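Local coordinates for ABC transporter periplasmic peptide-binding protein (Pseudoalteromonas, PDB 4QFN), which probably binds dipeptides in the periplasm, here holding a glycine and a glutamic acid, and delivers them to an ABC importer of the inner membrane, at residues 41-46 / 182-187; 415-420 / 427-432. All coordinates share one frame; numbering follows the deposited sequence.

Both contacts are buried, lie equally far from the centre of the chain and approach the bound glycine and glutamic acid, yet they illustrate two ways of packing a binding protein. Interaction 1 joins two irregular loops distant in sequence, 41-46 and 182-187, and combines apolar packing with amide groups and a water that joins a side chain of one loop to backbone carbonyls of the other. Interaction 2 sets helix 414-422 against strand 428-434, close neighbours in sequence, and is made by apolar side chains, while the strand's backbone bonds to its neighbouring strands. The centres of interactions 1 and 2 are about 23 Å apart and the two share no element; interaction 2 buries less surface, but its Ile-418 touches the glutamic acid.

Interaction 1: 41-46 / 182-187; sequences SFNPQV and FAVVLS
An Asx turn at Asn-43, in the loop between strand 30-35 and helix 50-60, gives this contact its shape, presenting Pro-44 and Gln-45 to the loop that leads into helix 188-195. Asn-43 OD1 accepts from the backbone N of Gln-45 at 3.0 Å, with the donor well above the carbonyl plane. With CG anti to the backbone N (chi1 -177°), the amide of Asn-43 also turns its ND2 to Gln-45 OE1, in a nearly straight bond of 3.0 Å that locks the two side chains together. Leu-186 approaches this amide pair from the other loop, its CD1 resting 3.7 Å from Gln-45 OE1. The Pro-44 ring meets Val-184 at about a right angle, CG lying 3.7 Å from both CG1 and CG2 of the valine. At the other end, the carbonyl O of Pro-44 lies at the edge of the Phe-182 ring, near its plane and 3.6 Å from CD1. Phe-182 also stacks on Tyr-142, and its side chain is about 5 Å from the bound glycine, so the packing reaches the neighbourhood of the ligand. The polar link between the loops is one water: it accepts from Gln-45 NE2 and donates to Phe-182 O at 3.0 Å and to Val-184 O at 2.9 Å.

Interaction 2: 415-420 / 427-432; sequences NTFIQR and DSVLLG
Phe-417 of helix 414-422 reaches across to strand 428-434 and makes the closest part of this helix-on-strand contact, a worked example of how two elements with well-separated backbones can be joined largely through one long side chain. The segment axes are 11.3 Å apart at their closest, and the N-to-C directions of the two segments differ by 116°. Phe-417 spans much of that gap because its CG is anti to the backbone N (chi1 -177°), which carries the ring outward to the strand. There CZ lies 3.9 Å from Val-429 CG2, while CE1 comes within 4.2 Å of Leu-431 CD1. Both methyl groups approach the ring obliquely. Val-429 and Leu-431, two residues apart on the strand, point toward the helix; the side chain of Leu-430 between them leads away, to Met-392, Ala-393 and Met-396 of helix 389-401. Phe-417 also touches Trp-377 of strand 372-378, which runs parallel to 428-434 as its partner.

The packing is sparser one residue further along the helix. Ile-418, partly exposed where Phe-417 is buried, reaches the strand through CD1, which stands 4.2 Å from Leu-431 CD2. This side faces the ligand: the bound glutamic acid touches Ile-418, Leu-431 and Gly-432. Contact between helix and strand is thus made by hydrocarbon side chains that impose little directional constraint and offer no hydrogen-bonding group, consistent with an apolar wall beside the ligand.

Interaction 1: 41-46 / 182-187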
loop_
_atom_site.group_PDB
_atom_site.type_symbol
_atom_site.label_atom_id
_atom_site.label_comp_id
_atom_site.label_asym_id
_atom_site.label_seq_id
_atom_site.Cartn_x
_atom_site.Cartn_y
_atom_site.Cartn_z
ATOM N N SER A 41 11.442 5.436 5.690
ATOM C CA SER A 41 12.687 4.931 5.139
ATOM C C SER A 41 12.849 5.467 3.711
ATOM O O SER A 41 11.924 6.068 3.153
ATOM C CB SER A 41 12.670 3.399 5.168
ATOM O OG SER A 41 13.634 2.822 4.313
ATOM N N PHE A 42 14.024 5.285 3.119
ATOM C CA PHE A 42 14.161 5.629 1.712
ATOM C C PHE A 42 14.297 4.372 0.872
ATOM O O PHE A 42 14.621 4.439 -0.317
ATOM C CB PHE A 42 15.256 6.677 1.473
ATOM C CG PHE A 42 14.828 8.071 1.870
ATOM C CD1 PHE A 42 14.190 8.897 0.963
ATOM C CD2 PHE A 42 15.009 8.527 3.170
ATOM C CE1 PHE A 42 13.757 10.163 1.327
ATOM C CE2 PHE A 42 14.583 9.791 3.543
ATOM C CZ PHE A 42 13.954 10.613 2.622
ATOM N N ASN A 43 14.008 3.232 1.503
ATOM C CA ASN A 43 13.900 1.956 0.796
ATOM C C ASN A 43 12.480 1.382 0.813
ATOM O O ASN A 43 11.970 0.994 1.863
ATOM C CB ASN A 43 14.860 0.929 1.382
ATOM C CG ASN A 43 14.834 -0.378 0.628
ATOM O OD1 ASN A 43 14.191 -0.483 -0.413
ATOM N ND2 ASN A 43 15.533 -1.390 1.151
ATOM N N PRO A 44 11.849 1.296 -0.361
ATOM C CA PRO A 44 10.467 0.819 -0.474
ATOM C C PRO A 44 10.300 -0.613 0.011
ATOM O O PRO A 44 9.174 -1.017 0.260
ATOM C CB PRO A 44 10.189 0.892 -1.979
ATOM C CG PRO A 44 11.149 1.939 -2.480
ATOM C CD PRO A 44 12.378 1.789 -1.641
ATOM N N GLN A 45 11.389 -1.369 0.128
ATOM C CA GLN A 45 11.291 -2.764 0.530
ATOM C C GLN A 45 10.803 -2.929 1.964
ATOM O O GLN A 45 10.269 -3.972 2.326
ATOM C CB GLN A 45 12.657 -3.465 0.408
ATOM C CG GLN A 45 13.162 -3.709 -1.001
ATOM C CD GLN A 45 14.539 -4.352 -0.988
ATOM O OE1 GLN A 45 15.324 -4.138 -0.055
ATOM N NE2 GLN A 45 14.833 -5.158 -2.009
ATOM N N VAL A 46 11.008 -1.914 2.788
ATOM C CA VAL A 46 10.790 -2.080 4.218
ATOM C C VAL A 46 9.463 -1.540 4.755
ATOM O O VAL A 46 9.252 -1.532 5.963
ATOM C CB VAL A 46 11.955 -1.486 5.040
ATOM C CG1 VAL A 46 13.280 -2.010 4.519
ATOM C CG2 VAL A 46 11.921 0.018 5.004
ATOM N N PHE A 182 7.178 -1.860 -4.374
ATOM C CA PHE A 182 8.133 -2.367 -3.394
ATOM C C PHE A 182 9.325 -3.032 -4.063
ATOM O O PHE A 182 10.399 -3.149 -3.478
ATOM C CB PHE A 182 7.435 -3.365 -2.473
ATOM C CG PHE A 182 6.095 -2.894 -2.005
ATOM C CD1 PHE A 182 5.994 -1.794 -1.178
ATOM C CD2 PHE A 182 4.938 -3.538 -2.406
ATOM C CE1 PHE A 182 4.761 -1.347 -0.750
ATOM C CE2 PHE A 182 3.714 -3.102 -1.980
ATOM C CZ PHE A 182 3.621 -1.995 -1.149
ATOM N N ALA A 183 9.133 -3.458 -5.305
ATOM C CA ALA A 183 10.144 -4.237 -6.003
ATOM C C ALA A 183 11.155 -3.360 -6.753
ATOM O O ALA A 183 11.556 -3.686 -7.867
ATOM C CB ALA A 183 9.461 -5.216 -6.968
ATOM N N VAL A 184 11.559 -2.247 -6.154
ATOM C CA VAL A 184 12.527 -1.361 -6.804
ATOM C C VAL A 184 13.897 -2.051 -6.959
ATOM O O VAL A 184 14.181 -3.053 -6.286
ATOM C CB VAL A 184 12.689 -0.045 -6.018
ATOM C CG1 VAL A 184 11.368 0.716 -5.965
ATOM C CG2 VAL A 184 13.187 -0.333 -4.620
ATOM N N VAL A 185 14.742 -1.530 -7.852
ATOM C CA VAL A 185 16.083 -2.092 -8.042
ATOM C C VAL A 185 17.120 -1.254 -7.315
ATOM O O VAL A 185 17.215 -0.038 -7.536
ATOM C CB VAL A 185 16.480 -2.207 -9.540
ATOM C CG1 VAL A 185 17.985 -2.482 -9.679
ATOM C CG2 VAL A 185 15.676 -3.298 -10.225
ATOM N N LEU A 186 17.892 -1.906 -6.448
ATOM C CA LEU A 186 18.903 -1.217 -5.642
ATOM C C LEU A 186 20.308 -1.364 -6.224
ATOM O O LEU A 186 20.532 -2.153 -7.136
ATOM C CB LEU A 186 18.880 -1.752 -4.205
ATOM C CG LEU A 186 17.508 -1.664 -3.541
ATOM C CD1 LEU A 186 17.577 -2.109 -2.090
ATOM C CD2 LEU A 186 17.019 -0.246 -3.630
ATOM N N SER A 187 21.255 -0.611 -5.677
ATOM C CA SER A 187 22.627 -0.629 -6.175
ATOM C C SER A 187 23.546 -1.571 -5.383
ATOM O O SER A 187 23.848 -1.324 -4.217
ATOM C CB SER A 187 23.206 0.790 -6.150
ATOM O OG SER A 187 24.621 0.765 -6.291
HETATM O O HOH W 1 12.856 -4.595 -4.247
#

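Interaction 2: 415-420 / 427-432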
loop_
_atom_site.group_PDB
_atom_site.type_symbol
_atom_site.label_atom_id
_atom_site.label_comp_id
_atom_site.label_asym_id
_atom_site.label_seq_id
_atom_site.Cartn_x
_atom_site.Cartn_y
_atom_site.Cartn_z
ATOM N N ASN A 415 2.585 7.006 11.298
ATOM C CA ASN A 415 3.539 5.916 11.246
ATOM C C ASN A 415 3.532 5.119 12.556
ATOM O O ASN A 415 3.655 3.902 12.543
ATOM C CB ASN A 415 4.946 6.427 10.894
ATOM C CG ASN A 415 5.041 6.940 9.450
ATOM O OD1 ASN A 415 4.515 6.317 8.520
ATOM N ND2 ASN A 415 5.709 8.079 9.263
ATOM N N THR A 416 3.377 5.808 13.680
ATOM C CA THR A 416 3.271 5.137 14.967
ATOM C C THR A 416 2.033 4.257 14.994
ATOM O O THR A 416 2.054 3.118 15.476
ATOM C CB THR A 416 3.171 6.166 16.111
ATOM O OG1 THR A 416 4.324 7.007 16.086
ATOM C CG2 THR A 416 3.073 5.469 17.467
ATOM N N PHE A 417 0.941 4.821 14.488
ATOM C CA PHE A 417 -0.323 4.119 14.369
ATOM C C PHE A 417 -0.156 2.780 13.620
ATOM O O PHE A 417 -0.564 1.733 14.120
ATOM C CB PHE A 417 -1.317 5.035 13.664
ATOM C CG PHE A 417 -2.699 4.468 13.527
ATOM C CD1 PHE A 417 -3.045 3.719 12.422
ATOM C CD2 PHE A 417 -3.665 4.727 14.489
ATOM C CE1 PHE A 417 -4.319 3.219 12.283
ATOM C CE2 PHE A 417 -4.940 4.228 14.364
ATOM C CZ PHE A 417 -5.270 3.465 13.259
ATOM N N ILE A 418 0.445 2.822 12.431
ATOM C CA ILE A 418 0.638 1.616 11.613
ATOM C C ILE A 418 1.484 0.573 12.357
ATOM O O ILE A 418 1.246 -0.632 12.272
ATOM C CB ILE A 418 1.338 1.941 10.268
ATOM C CG1 ILE A 418 0.415 2.721 9.332
ATOM C CG2 ILE A 418 1.865 0.676 9.624
ATOM C CD1 ILE A 418 -0.854 2.000 8.930
ATOM N N GLN A 419 2.484 1.052 13.080
ATOM C CA GLN A 419 3.365 0.165 13.825
ATOM C C GLN A 419 2.630 -0.563 14.975
ATOM O O GLN A 419 2.844 -1.744 15.213
ATOM C CB GLN A 419 4.565 0.959 14.334
ATOM C CG GLN A 419 5.265 0.351 15.531
ATOM C CD GLN A 419 6.293 -0.668 15.133
ATOM O OE1 GLN A 419 6.547 -0.882 13.940
ATOM N NE2 GLN A 419 6.897 -1.313 16.128
ATOM N N ARG A 420 1.762 0.147 15.679
ATOM C CA ARG A 420 1.053 -0.440 16.809
ATOM C C ARG A 420 -0.082 -1.359 16.367
ATOM O O ARG A 420 -0.387 -2.354 17.034
ATOM C CB ARG A 420 0.562 0.652 17.755
ATOM C CG ARG A 420 1.712 1.376 18.415
ATOM C CD ARG A 420 1.274 2.415 19.428
ATOM N NE ARG A 420 2.434 3.145 19.946
ATOM C CZ ARG A 420 2.369 4.252 20.680
ATOM N NH1 ARG A 420 1.191 4.774 20.993
ATOM N NH2 ARG A 420 3.482 4.844 21.096
ATOM N N ASP A 427 -8.298 -3.264 19.909
ATOM C CA ASP A 427 -9.480 -4.149 19.944
ATOM C C ASP A 427 -10.070 -4.258 18.547
ATOM O O ASP A 427 -10.491 -5.335 18.113
ATOM C CB ASP A 427 -10.598 -3.619 20.843
ATOM C CG ASP A 427 -10.249 -3.627 22.318
ATOM O OD1 ASP A 427 -9.347 -4.376 22.745
ATOM O OD2 ASP A 427 -10.906 -2.860 23.056
ATOM N N SER A 428 -10.124 -3.117 17.863
ATOM C CA SER A 428 -10.676 -3.019 16.513
ATOM C C SER A 428 -10.074 -1.779 15.874
ATOM O O SER A 428 -9.626 -0.873 16.578
ATOM C CB SER A 428 -12.214 -2.937 16.514
ATOM O OG SER A 428 -12.712 -1.645 16.858
ATOM N N VAL A 429 -10.055 -1.738 14.544
ATOM C CA VAL A 429 -9.403 -0.640 13.854
ATOM C C VAL A 429 -10.075 -0.308 12.531
ATOM O O VAL A 429 -10.509 -1.191 11.785
ATOM C CB VAL A 429 -7.887 -0.928 13.627
ATOM C CG1 VAL A 429 -7.694 -2.273 12.951
ATOM C CG2 VAL A 429 -7.238 0.167 12.792
ATOM N N LEU A 430 -10.141 0.982 12.245
ATOM C CA LEU A 430 -10.558 1.457 10.949
ATOM C C LEU A 430 -9.304 1.609 10.107
ATOM O O LEU A 430 -8.482 2.482 10.349
ATOM C CB LEU A 430 -11.313 2.778 11.074
ATOM C CG LEU A 430 -12.641 2.737 11.828
ATOM C CD1 LEU A 430 -13.189 4.139 12.022
ATOM C CD2 LEU A 430 -13.649 1.853 11.113
ATOM N N LEU A 431 -9.155 0.729 9.129
ATOM C CA LEU A 431 -8.026 0.780 8.224
ATOM C C LEU A 431 -8.482 0.365 6.839
ATOM O O LEU A 431 -9.645 0.510 6.490
ATOM C CB LEU A 431 -6.883 -0.112 8.704
ATOM C CG LEU A 431 -5.612 0.633 9.108
ATOM C CD1 LEU A 431 -4.710 -0.223 9.977
ATOM C CD2 LEU A 431 -4.873 1.149 7.884
ATOM N N GLY A 432 -7.559 -0.154 6.047
ATOM C CA GLY A 432 -7.887 -0.548 4.697
ATOM C C GLY A 432 -6.664 -0.771 3.844
ATOM O O GLY A 432 -5.556 -0.872 4.354
#